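Local coordinates for mandelate racemase/muconate lactonizing enzyme-like protein (Roseovarius sp. TM1035, PDB 3RCY), which is of unproven substrate but probably catalyses a magnesium-assisted isomerisation or related reaction of the mandelate racemase/muconate lactonizing enzyme family, at residues Thr36-Cys41 / Val370-Ala375; Glu261-Thr264 / Glu268-Pro271. All blocks are in the same frame, centred on the assembly; numbering follows the deposited sequence.

Contact 1. Residues Thr36-Cys41 / Val370-Ala375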
loop_
_atom_site.group_PDB
_atom_site.type_symbol
_atom_site.label_atom_id
_atom_site.label_comp_id
_atom_site.label_asym_id
_atom_site.label_seq_id
_atom_site.Cartn_x
_atom_site.Cartn_y
_atom_site.Cartn_z
ATOM N N THR A 36 -31.752 37.303 -20.259
ATOM C CA THR A 36 -31.935 35.909 -20.648
ATOM C C THR A 36 -30.598 35.187 -20.734
ATOM O O THR A 36 -29.593 35.774 -21.136
ATOM C CB THR A 36 -32.686 35.775 -21.995
ATOM O OG1 THR A 36 -31.939 36.438 -23.024
ATOM C CG2 THR A 36 -34.082 36.382 -21.906
ATOM N N GLY A 37 -30.601 33.915 -20.341
ATOM C CA GLY A 37 -29.426 33.062 -20.427
ATOM C C GLY A 37 -29.789 31.710 -21.003
ATOM O O GLY A 37 -30.890 31.196 -20.764
ATOM N N TRP A 38 -28.864 31.141 -21.767
ATOM C CA TRP A 38 -29.068 29.845 -22.396
ATOM C C TRP A 38 -28.099 28.804 -21.855
ATOM O O TRP A 38 -26.928 29.097 -21.598
ATOM C CB TRP A 38 -28.921 29.947 -23.914
ATOM C CG TRP A 38 -30.070 30.644 -24.597
ATOM C CD1 TRP A 38 -30.220 31.990 -24.787
ATOM C CD2 TRP A 38 -31.222 30.024 -25.191
ATOM N NE1 TRP A 38 -31.398 32.248 -25.459
ATOM C CE2 TRP A 38 -32.031 31.060 -25.718
ATOM C CE3 TRP A 38 -31.653 28.696 -25.321
ATOM C CZ2 TRP A 38 -33.240 30.809 -26.377
ATOM C CZ3 TRP A 38 -32.862 28.446 -25.980
ATOM C CH2 TRP A 38 -33.641 29.502 -26.496
ATOM N N GLY A 39 -28.609 27.590 -21.689
ATOM C CA GLY A 39 -27.831 26.465 -21.202
ATOM C C GLY A 39 -28.221 25.219 -21.962
ATOM O O GLY A 39 -29.140 25.244 -22.797
ATOM N N GLU A 40 -27.525 24.124 -21.685
ATOM C CA GLU A 40 -27.809 22.864 -22.362
ATOM C C GLU A 40 -27.622 21.696 -21.398
ATOM O O GLU A 40 -26.596 21.607 -20.721
ATOM C CB GLU A 40 -26.920 22.717 -23.602
ATOM C CG GLU A 40 -27.127 21.412 -24.359
ATOM C CD GLU A 40 -26.548 21.424 -25.765
ATOM O OE1 GLU A 40 -25.987 22.459 -26.207
ATOM O OE2 GLU A 40 -26.661 20.366 -26.426
ATOM N N CYS A 41 -28.636 20.838 -21.300
ATOM C CA CYS A 41 -28.561 19.657 -20.438
ATOM C C CYS A 41 -28.093 18.440 -21.221
ATOM O O CYS A 41 -28.460 18.256 -22.381
ATOM C CB CYS A 41 -29.916 19.354 -19.792
ATOM S SG CYS A 41 -30.548 20.685 -18.757
ATOM N N VAL A 370 -28.577 32.708 -29.641
ATOM C CA VAL A 370 -29.263 31.465 -29.933
ATOM C C VAL A 370 -30.435 31.737 -30.873
ATOM O O VAL A 370 -31.270 32.610 -30.614
ATOM C CB VAL A 370 -29.726 30.734 -28.652
ATOM C CG1 VAL A 370 -30.542 29.492 -28.997
ATOM C CG2 VAL A 370 -28.517 30.326 -27.816
ATOM N N ASP A 371 -30.470 31.007 -31.982
ATOM C CA ASP A 371 -31.596 31.106 -32.891
ATOM C C ASP A 371 -32.750 30.255 -32.368
ATOM O O ASP A 371 -32.905 29.083 -32.741
ATOM C CB ASP A 371 -31.205 30.706 -34.312
ATOM C CG ASP A 371 -32.234 31.151 -35.335
ATOM O OD1 ASP A 371 -33.431 31.255 -34.988
ATOM O OD2 ASP A 371 -31.846 31.404 -36.486
ATOM N N GLU A 372 -33.558 30.864 -31.500
ATOM C CA GLU A 372 -34.685 30.181 -30.879
ATOM C C GLU A 372 -35.700 29.684 -31.905
ATOM O O GLU A 372 -36.192 28.564 -31.794
ATOM C CB GLU A 372 -35.372 31.080 -29.846
ATOM C CG GLU A 372 -36.486 30.363 -29.086
ATOM C CD GLU A 372 -37.045 31.173 -27.940
ATOM O OE1 GLU A 372 -36.368 32.118 -27.474
ATOM O OE2 GLU A 372 -38.168 30.850 -27.501
ATOM N N ALA A 373 -36.000 30.513 -32.905
ATOM C CA ALA A 373 -36.941 30.142 -33.963
ATOM C C ALA A 373 -36.496 28.880 -34.717
ATOM O O ALA A 373 -37.307 27.991 -34.984
ATOM C CB ALA A 373 -37.169 31.316 -34.935
ATOM N N LEU A 374 -35.208 28.802 -35.048
ATOM C CA LEU A 374 -34.651 27.620 -35.705
ATOM C C LEU A 374 -34.780 26.358 -34.839
ATOM O O LEU A 374 -35.179 25.301 -35.342
ATOM C CB LEU A 374 -33.186 27.850 -36.091
ATOM C CG LEU A 374 -32.446 26.711 -36.804
ATOM C CD1 LEU A 374 -33.018 26.439 -38.206
ATOM C CD2 LEU A 374 -30.960 27.028 -36.881
ATOM N N ALA A 375 -34.451 26.466 -33.550
ATOM C CA ALA A 375 -34.588 25.328 -32.631
ATOM C C ALA A 375 -36.034 24.838 -32.560
ATOM O O ALA A 375 -36.289 23.635 -32.609
ATOM C CB ALA A 375 -34.083 25.687 -31.238
#

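Contact 2. Residues Glu261-Thr264 / Glu268-Pro271. With MG (magnesium ion), chain I; RIB (alpha-D-ribofuranose), chain M.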
loop_
_atom_site.group_PDB
_atom_site.type_symbol
_atom_site.label_atom_id
_atom_site.label_comp_id
_atom_site.label_asym_id
_atom_site.label_seq_id
_atom_site.Cartn_x
_atom_site.Cartn_y
_atom_site.Cartn_z
ATOM N N GLU A 261 -16.825 11.586 -19.756
ATOM C CA GLU A 261 -18.085 12.038 -20.353
ATOM C C GLU A 261 -19.333 11.457 -19.690
ATOM O O GLU A 261 -20.409 12.035 -19.794
ATOM C CB GLU A 261 -18.116 11.775 -21.855
ATOM C CG GLU A 261 -18.385 10.327 -22.235
ATOM C CD GLU A 261 -18.170 10.102 -23.714
ATOM O OE1 GLU A 261 -17.003 10.220 -24.161
ATOM O OE2 GLU A 261 -19.164 9.834 -24.432
ATOM N N ARG A 262 -19.182 10.325 -19.006
ATOM C CA ARG A 262 -20.314 9.672 -18.347
ATOM C C ARG A 262 -20.247 9.800 -16.826
ATOM O O ARG A 262 -21.018 9.164 -16.096
ATOM C CB ARG A 262 -20.401 8.212 -18.788
ATOM C CG ARG A 262 -20.835 8.093 -20.251
ATOM C CD ARG A 262 -21.063 6.669 -20.653
ATOM N NE ARG A 262 -19.836 6.026 -21.101
ATOM C CZ ARG A 262 -19.733 4.730 -21.380
ATOM N NH1 ARG A 262 -20.783 3.925 -21.239
ATOM N NH2 ARG A 262 -18.581 4.241 -21.817
ATOM N N LEU A 263 -19.324 10.643 -16.361
ATOM C CA LEU A 263 -19.132 10.888 -14.930
ATOM C C LEU A 263 -19.759 12.213 -14.519
ATOM O O LEU A 263 -20.000 13.093 -15.362
ATOM C CB LEU A 263 -17.631 10.877 -14.572
ATOM C CG LEU A 263 -16.867 9.583 -14.869
ATOM C CD1 LEU A 263 -15.440 9.649 -14.270
ATOM C CD2 LEU A 263 -17.605 8.326 -14.355
ATOM N N THR A 264 -20.014 12.369 -13.224
ATOM C CA THR A 264 -20.666 13.579 -12.770
ATOM C C THR A 264 -20.230 14.035 -11.386
ATOM O O THR A 264 -20.157 13.231 -10.448
ATOM C CB THR A 264 -22.212 13.457 -12.844
ATOM O OG1 THR A 264 -22.799 14.706 -12.479
ATOM C CG2 THR A 264 -22.732 12.352 -11.927
ATOM N N GLU A 268 -17.012 12.266 -8.246
ATOM C CA GLU A 268 -16.636 11.162 -9.139
ATOM C C GLU A 268 -15.305 11.398 -9.832
ATOM O O GLU A 268 -14.565 10.451 -10.082
ATOM C CB GLU A 268 -17.741 10.891 -10.167
ATOM C CG GLU A 268 -18.949 10.221 -9.527
ATOM C CD GLU A 268 -20.067 9.862 -10.504
ATOM O OE1 GLU A 268 -19.914 10.021 -11.737
ATOM O OE2 GLU A 268 -21.120 9.404 -10.016
ATOM N N PHE A 269 -14.997 12.657 -10.142
ATOM C CA PHE A 269 -13.725 12.958 -10.799
ATOM C C PHE A 269 -12.530 12.834 -9.857
ATOM O O PHE A 269 -11.451 12.409 -10.276
ATOM C CB PHE A 269 -13.759 14.321 -11.481
ATOM C CG PHE A 269 -14.461 14.300 -12.802
ATOM C CD1 PHE A 269 -13.811 13.825 -13.942
ATOM C CD2 PHE A 269 -15.791 14.704 -12.904
ATOM C CE1 PHE A 269 -14.479 13.768 -15.176
ATOM C CE2 PHE A 269 -16.466 14.662 -14.126
ATOM C CZ PHE A 269 -15.805 14.188 -15.267
ATOM N N ALA A 270 -12.733 13.175 -8.587
ATOM C CA ALA A 270 -11.651 13.093 -7.605
ATOM C C ALA A 270 -11.029 11.687 -7.483
ATOM O O ALA A 270 -9.805 11.561 -7.543
ATOM C CB ALA A 270 -12.112 13.619 -6.238
ATOM N N PRO A 271 -11.857 10.634 -7.312
ATOM C CA PRO A 271 -11.300 9.278 -7.247
ATOM C C PRO A 271 -10.589 8.822 -8.528
ATOM O O PRO A 271 -9.611 8.078 -8.445
ATOM C CB PRO A 271 -12.529 8.401 -6.984
ATOM C CG PRO A 271 -13.494 9.311 -6.298
ATOM C CD PRO A 271 -13.297 10.634 -6.981
HETATM MG MG MG I . -16.103 9.693 -26.068
HETATM O O5 RIB M . -19.700 2.972 -8.961
HETATM C C5 RIB M . -18.634 3.870 -8.636
HETATM C C4 RIB M . -18.837 5.146 -9.433
HETATM O O4 RIB M . -17.582 5.767 -9.701
HETATM C C3 RIB M . -19.445 4.855 -10.788
HETATM O O3 RIB M . -20.841 5.092 -10.751
HETATM C C2 RIB M . -18.814 5.844 -11.724
HETATM O O2 RIB M . -19.700 6.942 -11.925
HETATM C C1 RIB M . -17.563 6.324 -11.019
HETATM O O1 RIB M . -16.404 5.889 -11.742
HETATM O O HOH W 1 -18.219 8.935 -26.556
HETATM O O HOH W 2 -15.150 8.721 -27.836
HETATM O O HOH W 3 -16.551 11.582 -27.383
HETATM O O HOH W 4 -16.178 7.518 -25.260
#

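Contact 1. Residues Thr36-Cys41 / Val370-Ala375
Trp38 lies flat under Val370, and most of this small contact is that one apolar overlap. The valine CB stands 3.7 Å above the indole plane of Trp38, over its centre, and the two methyls share out the ring system below. Val370 CG2 sits over the five-membered part, 3.6 Å from Trp38 CG. Above the six-membered ring of Trp38, Val370 CG1 forms a CH-pi contact, 3.7 Å from the centroid and only 2° off the ring normal, so this methyl bears almost straight down on the face. Val370 CG1 runs anti to the valine's own backbone N (chi1 175°), which lets both branches spread along the indole instead of one methyl pointing off it.

Glu372 supplies a different kind of neighbour. It comes in at the indole's edge, nearly at right angles to the tryptophan side chain, with Glu372 OE1 in the ring plane and 3.6 Å from Trp38 CZ2. The carboxylate is turned 72° from the indole. No hydrogen bond joins the two; the same OE1 forms a salt bridge with Lys28, while OE2 pairs with Arg376. With the indole cut back to an alanine, both Val370 methyls would probably lose the surface they rest on, and a gap would be likely beside Glu372.

Within 370-375, Asp371 N-caps the short helix: its OD1 accepts from Leu374 N at 3.0 Å, the N-H coming from above the carboxylate plane.

Strand 36-41 is, within this chain, an outermost strand of the three-stranded antiparallel N-terminal sheet, paired with 24-31. Trp38 and Glu372 both also touch Ile10 of strand 4-12, and Ala375 packs on Leu346 of helix 341-346. The segment after the barrel thus returns to the N-terminal capping domain, consistent with the enolase-superfamily fold.

Contact 2. Residues Glu261-Thr264 / Glu268-Pro271
The loop that follows barrel strand 257-259 carries a magnesium ligand at one end, and at the other it is tied by Thr264 to Glu268 of the next helix, 266-274. The tie is a hydrogen bond from Thr264 N to Glu268 OE1, 2.8 Å long with an angle of 155° at the hydrogen. The N-H arrives from well above the carboxylate plane. Glu268 CG is anti to its own carbonyl carbon (chi1 -73°) and the chain is extended beyond it, which carries the carboxylate back to the loop. The loop N-H and a salt bridge from Glu268 OE2 to Arg86 of a second subunit hold the carboxylate; ribose O2 adds a weak third contact, a hydrogen bond to Glu268 OE1 at 3.1 Å. Leu263 lines the same sugar pocket, its CD2 methyl 3.5 Å from ribose O2.

This is the metal-bearing end of the enolase-superfamily barrel, where ligands stand at the ends of successive strands. Glu261 OE1 binds the magnesium ion at 2.2 Å, with four waters and Glu235 filling the other positions. Water 1, itself on the metal, donates to Glu261 OE2 at 2.5 Å, bracing the carboxylate through its second oxygen.

Away from these polar groups, Leu263 CB rests over one face of the Phe269 ring, 3.8 Å from Phe269 CZ, in a CH-pi contact tilted 27° from the ring normal. Phe269 also touches Pro283, in a loop, and Ala288 of helix 285-288, while Thr264 OG1 is hydrogen-bonded to Arg287 O.

The two contacts do not touch: their centres lie 27 Å apart and their nearest atoms about 10 Å. They share no helix or strand, though along the chain contact 2 falls inside the loop closed by contact 1. Contact 1 is partly buried, its centre about 18 Å from that of the chain, and joins the N-terminal sheet to the late segment 370-375, mostly through Val370 just ahead of the helix, with no hydrogen bond across it. Contact 2 is wholly buried, its centre about 13 Å from the chain's, and local in sequence. Its carboxylates bind a metal, meet a sugar and pair with a second subunit, whereas no other subunit touches contact 1, where Glu372 pairs within its own chain.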